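PDB 3GWB: peptidase M16 inactive domain family protein from Pseudomonas fluorescens, which is of unknown function but is probably a non-catalytic relative of the zinc peptidases of the M16 family. Local coordinates for residues L129-Q143 against D170-L184. Numbering follows the deposited sequence.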
loop_
_atom_site.group_PDB
_atom_site.type_symbol
_atom_site.label_atom_id
_atom_site.label_comp_id
_atom_site.label_asym_id
_atom_site.label_seq_id
_atom_site.Cartn_x
_atom_site.Cartn_y
_atom_site.Cartn_z
ATOM N N LEU A 129 -5.733 -0.444 -21.297
ATOM C CA LEU A 129 -6.868 -1.296 -20.950
ATOM C C LEU A 129 -6.443 -2.765 -20.886
ATOM O O LEU A 129 -6.931 -3.528 -20.057
ATOM C CB LEU A 129 -7.991 -1.134 -21.979
ATOM C CG LEU A 129 -9.271 -1.950 -21.758
ATOM C CD1 LEU A 129 -9.945 -1.527 -20.455
ATOM C CD2 LEU A 129 -10.209 -1.753 -22.940
ATOM N N ALA A 130 -5.537 -3.153 -21.775
ATOM C CA ALA A 130 -5.051 -4.521 -21.814
ATOM C C ALA A 130 -4.187 -4.763 -20.581
ATOM O O ALA A 130 -4.261 -5.817 -19.957
ATOM C CB ALA A 130 -4.242 -4.747 -23.087
ATOM N N ARG A 131 -3.380 -3.772 -20.222
ATOM C CA ARG A 131 -2.507 -3.895 -19.061
ATOM C C ARG A 131 -3.318 -3.999 -17.770
ATOM O O ARG A 131 -3.006 -4.809 -16.899
ATOM C CB ARG A 131 -1.569 -2.693 -18.972
ATOM C CG ARG A 131 -0.387 -2.915 -18.055
ATOM C CD ARG A 131 0.364 -1.622 -17.777
ATOM N NE ARG A 131 -0.314 -0.799 -16.778
ATOM C CZ ARG A 131 -0.824 0.408 -17.010
ATOM N NH1 ARG A 131 -0.741 0.952 -18.223
ATOM N NH2 ARG A 131 -1.413 1.077 -16.024
ATOM N N ILE A 132 -4.356 -3.174 -17.654
ATOM C CA ILE A 132 -5.205 -3.176 -16.466
ATOM C C ILE A 132 -6.010 -4.463 -16.352
ATOM O O ILE A 132 -6.103 -5.040 -15.266
ATOM C CB ILE A 132 -6.181 -1.974 -16.463
ATOM C CG1 ILE A 132 -5.395 -0.668 -16.588
ATOM C CG2 ILE A 132 -6.984 -1.949 -15.166
ATOM C CD1 ILE A 132 -4.364 -0.470 -15.508
ATOM N N LYS A 133 -6.596 -4.911 -17.462
ATOM C CA LYS A 133 -7.372 -6.149 -17.447
ATOM C C LYS A 133 -6.480 -7.310 -17.044
ATOM O O LYS A 133 -6.911 -8.201 -16.314
ATOM C CB LYS A 133 -7.973 -6.457 -18.820
ATOM C CG LYS A 133 -9.066 -5.507 -19.270
ATOM C CD LYS A 133 -9.786 -6.083 -20.481
ATOM C CE LYS A 133 -10.893 -5.173 -20.969
ATOM N NZ LYS A 133 -11.656 -5.804 -22.077
ATOM N N ASN A 134 -5.238 -7.299 -17.526
ATOM C CA ASN A 134 -4.278 -8.361 -17.216
ATOM C C ASN A 134 -3.988 -8.418 -15.718
ATOM O O ASN A 134 -3.912 -9.501 -15.137
ATOM C CB ASN A 134 -2.967 -8.145 -17.980
ATOM C CG ASN A 134 -2.017 -9.330 -17.859
ATOM O OD1 ASN A 134 -2.224 -10.372 -18.482
ATOM N ND2 ASN A 134 -0.980 -9.179 -17.042
ATOM N N GLN A 135 -3.827 -7.259 -15.085
ATOM C CA GLN A 135 -3.556 -7.249 -13.657
ATOM C C GLN A 135 -4.813 -7.526 -12.835
ATOM O O GLN A 135 -4.724 -8.023 -11.712
ATOM C CB GLN A 135 -2.885 -5.937 -13.234
ATOM C CG GLN A 135 -3.498 -4.673 -13.783
ATOM C CD GLN A 135 -2.654 -3.445 -13.462
ATOM O OE1 GLN A 135 -1.514 -3.320 -13.921
ATOM N NE2 GLN A 135 -3.210 -2.536 -12.667
HETATM N N MSE A 136 -5.984 -7.230 -13.395
HETATM C CA MSE A 136 -7.238 -7.509 -12.695
HETATM C C MSE A 136 -7.489 -9.016 -12.770
HETATM O O MSE A 136 -7.951 -9.630 -11.810
HETATM C CB MSE A 136 -8.412 -6.756 -13.333
HETATM C CG MSE A 136 -8.438 -5.256 -13.041
HETATM SE SE MSE A 136 -9.802 -4.384 -13.877
HETATM C CE MSE A 136 -11.141 -4.542 -12.673
ATOM N N LEU A 137 -7.184 -9.607 -13.922
ATOM C CA LEU A 137 -7.359 -11.046 -14.096
ATOM C C LEU A 137 -6.396 -11.767 -13.163
ATOM O O LEU A 137 -6.743 -12.777 -12.556
ATOM C CB LEU A 137 -7.082 -11.449 -15.545
ATOM C CG LEU A 137 -8.112 -10.977 -16.571
ATOM C CD1 LEU A 137 -7.680 -11.405 -17.962
ATOM C CD2 LEU A 137 -9.471 -11.559 -16.232
ATOM N N ALA A 138 -5.179 -11.248 -13.053
ATOM C CA ALA A 138 -4.188 -11.848 -12.167
ATOM C C ALA A 138 -4.705 -11.722 -10.738
ATOM O O ALA A 138 -4.528 -12.625 -9.911
ATOM C CB ALA A 138 -2.854 -11.130 -12.306
ATOM N N GLY A 139 -5.348 -10.592 -10.456
ATOM C CA GLY A 139 -5.898 -10.361 -9.132
ATOM C C GLY A 139 -6.924 -11.405 -8.732
ATOM O O GLY A 139 -6.938 -11.848 -7.586
ATOM N N PHE A 140 -7.789 -11.801 -9.663
ATOM C CA PHE A 140 -8.808 -12.805 -9.363
ATOM C C PHE A 140 -8.173 -14.133 -8.974
ATOM O O PHE A 140 -8.698 -14.859 -8.131
ATOM C CB PHE A 140 -9.729 -13.024 -10.562
ATOM C CG PHE A 140 -10.520 -11.811 -10.956
ATOM C CD1 PHE A 140 -11.217 -11.079 -9.996
ATOM C CD2 PHE A 140 -10.558 -11.390 -12.280
ATOM C CE1 PHE A 140 -11.954 -9.958 -10.353
ATOM C CE2 PHE A 140 -11.296 -10.266 -12.648
ATOM C CZ PHE A 140 -11.988 -9.545 -11.680
ATOM N N GLU A 141 -7.044 -14.452 -9.602
ATOM C CA GLU A 141 -6.335 -15.692 -9.314
ATOM C C GLU A 141 -5.759 -15.658 -7.904
ATOM O O GLU A 141 -5.891 -16.621 -7.151
ATOM C CB GLU A 141 -5.212 -15.902 -10.329
ATOM C CG GLU A 141 -5.708 -16.086 -11.751
ATOM C CD GLU A 141 -6.626 -17.285 -11.889
ATOM O OE1 GLU A 141 -6.141 -18.428 -11.748
ATOM O OE2 GLU A 141 -7.836 -17.089 -12.129
ATOM N N TYR A 142 -5.122 -14.545 -7.551
ATOM C CA TYR A 142 -4.541 -14.388 -6.223
ATOM C C TYR A 142 -5.633 -14.481 -5.164
ATOM O O TYR A 142 -5.443 -15.097 -4.116
ATOM C CB TYR A 142 -3.843 -13.030 -6.103
ATOM C CG TYR A 142 -2.584 -12.890 -6.932
ATOM C CD1 TYR A 142 -1.464 -13.677 -6.672
ATOM C CD2 TYR A 142 -2.503 -11.951 -7.960
ATOM C CE1 TYR A 142 -0.291 -13.533 -7.413
ATOM C CE2 TYR A 142 -1.339 -11.798 -8.711
ATOM C CZ TYR A 142 -0.235 -12.591 -8.431
ATOM O OH TYR A 142 0.924 -12.437 -9.161
ATOM N N GLN A 143 -6.776 -13.869 -5.456
ATOM C CA GLN A 143 -7.920 -13.843 -4.547
ATOM C C GLN A 143 -8.415 -15.200 -4.057
ATOM O O GLN A 143 -8.793 -15.337 -2.893
ATOM C CB GLN A 143 -9.093 -13.107 -5.201
ATOM C CG GLN A 143 -9.161 -11.629 -4.895
ATOM C CD GLN A 143 -10.249 -10.935 -5.688
ATOM O OE1 GLN A 143 -11.312 -11.507 -5.925
ATOM N NE2 GLN A 143 -9.993 -9.697 -6.094
ATOM N N ASP A 170 -14.654 -5.110 -8.397
ATOM C CA ASP A 170 -13.741 -5.346 -9.508
ATOM C C ASP A 170 -14.281 -6.334 -10.541
ATOM O O ASP A 170 -13.568 -6.719 -11.468
ATOM C CB ASP A 170 -12.389 -5.843 -8.991
ATOM C CG ASP A 170 -12.525 -6.995 -7.999
ATOM O OD1 ASP A 170 -13.427 -7.844 -8.171
ATOM O OD2 ASP A 170 -11.717 -7.056 -7.050
ATOM N N GLY A 171 -15.537 -6.736 -10.388
ATOM C CA GLY A 171 -16.120 -7.681 -11.325
ATOM C C GLY A 171 -15.476 -9.045 -11.160
ATOM O O GLY A 171 -15.019 -9.378 -10.069
ATOM N N ASP A 172 -15.438 -9.840 -12.227
ATOM C CA ASP A 172 -14.824 -11.163 -12.155
ATOM C C ASP A 172 -14.162 -11.570 -13.469
ATOM O O ASP A 172 -14.234 -10.848 -14.462
ATOM C CB ASP A 172 -15.859 -12.214 -11.752
ATOM C CG ASP A 172 -16.960 -12.373 -12.780
ATOM O OD1 ASP A 172 -16.643 -12.524 -13.978
ATOM O OD2 ASP A 172 -18.144 -12.356 -12.390
ATOM N N ALA A 173 -13.530 -12.741 -13.468
ATOM C CA ALA A 173 -12.825 -13.250 -14.645
ATOM C C ALA A 173 -13.681 -13.358 -15.900
ATOM O O ALA A 173 -13.165 -13.274 -17.014
ATOM C CB ALA A 173 -12.204 -14.612 -14.336
ATOM N N LYS A 174 -14.983 -13.543 -15.735
ATOM C CA LYS A 174 -15.851 -13.669 -16.899
ATOM C C LYS A 174 -16.419 -12.343 -17.387
ATOM O O LYS A 174 -16.743 -12.200 -18.567
ATOM C CB LYS A 174 -16.996 -14.644 -16.602
ATOM C CG LYS A 174 -16.524 -16.086 -16.428
ATOM C CD LYS A 174 -17.679 -17.077 -16.289
ATOM C CE LYS A 174 -18.423 -16.909 -14.972
ATOM N NZ LYS A 174 -19.414 -18.006 -14.766
ATOM N N SER A 175 -16.507 -11.371 -16.486
ATOM C CA SER A 175 -17.069 -10.067 -16.816
ATOM C C SER A 175 -16.068 -9.018 -17.310
ATOM O O SER A 175 -16.453 -8.070 -17.997
ATOM C CB SER A 175 -17.824 -9.526 -15.595
ATOM O OG SER A 175 -18.589 -8.382 -15.926
ATOM N N ILE A 176 -14.791 -9.190 -16.980
ATOM C CA ILE A 176 -13.766 -8.221 -17.374
ATOM C C ILE A 176 -13.295 -8.276 -18.831
ATOM O O ILE A 176 -13.219 -7.244 -19.500
ATOM C CB ILE A 176 -12.524 -8.320 -16.440
ATOM C CG1 ILE A 176 -12.923 -7.959 -15.006
ATOM C CG2 ILE A 176 -11.422 -7.394 -16.910
ATOM C CD1 ILE A 176 -13.499 -6.575 -14.865
ATOM N N PRO A 177 -12.975 -9.477 -19.346
ATOM C CA PRO A 177 -12.514 -9.575 -20.735
ATOM C C PRO A 177 -13.382 -8.862 -21.771
ATOM O O PRO A 177 -12.871 -8.103 -22.592
ATOM C CB PRO A 177 -12.445 -11.082 -20.968
ATOM C CG PRO A 177 -12.078 -11.605 -19.624
ATOM C CD PRO A 177 -12.980 -10.805 -18.705
ATOM N N PRO A 178 -14.705 -9.083 -21.740
ATOM C CA PRO A 178 -15.646 -8.465 -22.682
ATOM C C PRO A 178 -15.747 -6.932 -22.691
ATOM O O PRO A 178 -16.097 -6.347 -23.720
ATOM C CB PRO A 178 -16.980 -9.111 -22.311
ATOM C CG PRO A 178 -16.575 -10.431 -21.747
ATOM C CD PRO A 178 -15.410 -10.048 -20.881
ATOM N N ILE A 179 -15.451 -6.282 -21.567
ATOM C CA ILE A 179 -15.551 -4.815 -21.496
ATOM C C ILE A 179 -14.765 -4.100 -22.596
ATOM O O ILE A 179 -13.553 -4.249 -22.701
ATOM C CB ILE A 179 -15.074 -4.278 -20.126
ATOM C CG1 ILE A 179 -15.904 -4.904 -19.003
ATOM C CG2 ILE A 179 -15.213 -2.756 -20.081
ATOM C CD1 ILE A 179 -17.385 -4.723 -19.165
ATOM N N THR A 180 -15.461 -3.302 -23.396
ATOM C CA THR A 180 -14.828 -2.584 -24.494
ATOM C C THR A 180 -14.644 -1.094 -24.219
ATOM O O THR A 180 -15.183 -0.547 -23.251
ATOM C CB THR A 180 -15.659 -2.709 -25.764
ATOM O OG1 THR A 180 -16.875 -1.977 -25.592
ATOM C CG2 THR A 180 -15.995 -4.180 -26.042
ATOM N N LEU A 181 -13.878 -0.442 -25.085
ATOM C CA LEU A 181 -13.633 0.987 -24.953
ATOM C C LEU A 181 -14.954 1.743 -25.083
ATOM O O LEU A 181 -15.159 2.760 -24.425
ATOM C CB LEU A 181 -12.648 1.452 -26.027
ATOM C CG LEU A 181 -11.248 0.827 -25.935
ATOM C CD1 LEU A 181 -10.380 1.330 -27.083
ATOM C CD2 LEU A 181 -10.610 1.177 -24.599
ATOM N N ALA A 182 -15.848 1.228 -25.924
ATOM C CA ALA A 182 -17.153 1.850 -26.134
ATOM C C ALA A 182 -17.942 1.895 -24.832
ATOM O O ALA A 182 -18.634 2.870 -24.550
ATOM C CB ALA A 182 -17.944 1.082 -27.186
ATOM N N GLN A 183 -17.847 0.828 -24.048
ATOM C CA GLN A 183 -18.550 0.759 -22.775
ATOM C C GLN A 183 -17.950 1.713 -21.748
ATOM O O GLN A 183 -18.672 2.339 -20.967
ATOM C CB GLN A 183 -18.504 -0.664 -22.230
ATOM C CG GLN A 183 -19.345 -1.658 -23.015
ATOM C CD GLN A 183 -19.195 -3.067 -22.481
ATOM O OE1 GLN A 183 -18.180 -3.720 -22.704
ATOM N NE2 GLN A 183 -20.200 -3.534 -21.754
ATOM N N LEU A 184 -16.628 1.812 -21.738
ATOM C CA LEU A 184 -15.964 2.696 -20.798
ATOM C C LEU A 184 -16.339 4.134 -21.126
ATOM O O LEU A 184 -16.585 4.942 -20.227
ATOM C CB LEU A 184 -14.444 2.536 -20.882
ATOM C CG LEU A 184 -13.854 1.178 -20.487
ATOM C CD1 LEU A 184 -12.327 1.286 -20.464
ATOM C CD2 LEU A 184 -14.374 0.752 -19.121
HETATM O O HOH W 1 -13.281 -9.915 -6.254
#
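Lys133 of helix 126-143 lies along Ile176 and reaches into the type I beta turn 176-179, just before helix 181-191. Its CB and CG follow Ile176 CG2, CG at 3.8 Å; CD passes Ile176 O, CE sits between Ile176 O and Ile179 O, and with every torsion beyond CG extended (chi2 -168°) NZ arrives among three carbonyls. It donates to Ile179 O at 2.5 Å, on a lone pair in the carbonyl plane, to Pro177 O at 2.7 Å from above that carbonyl's plane, and weakly to Ile176 O. With an alanine in its place, the carbonyls of Pro177 and Ile179 are likely to lose this donor and the turn its tie to the helix. Toward the helix C-terminus the Phe140 ring takes Asp172 CA over one face, a CH-pi contact 3.7 Å from the centroid, and meets Ile176 CG1 at its edge. Gln143 NE2 donates to Asp170 OD2 (3.3 Å), while a water bridges Gln143 OE1 and Asp170 OD1. At the other end Leu129 CD1 meets Leu184 CD1 tip to tip, beside Leu58 of helix 55-62. The ammonium group thus gathers three turn carbonyls, probably offsetting their partial negative charge, between a leucine contact and a mixed aromatic and polar patch.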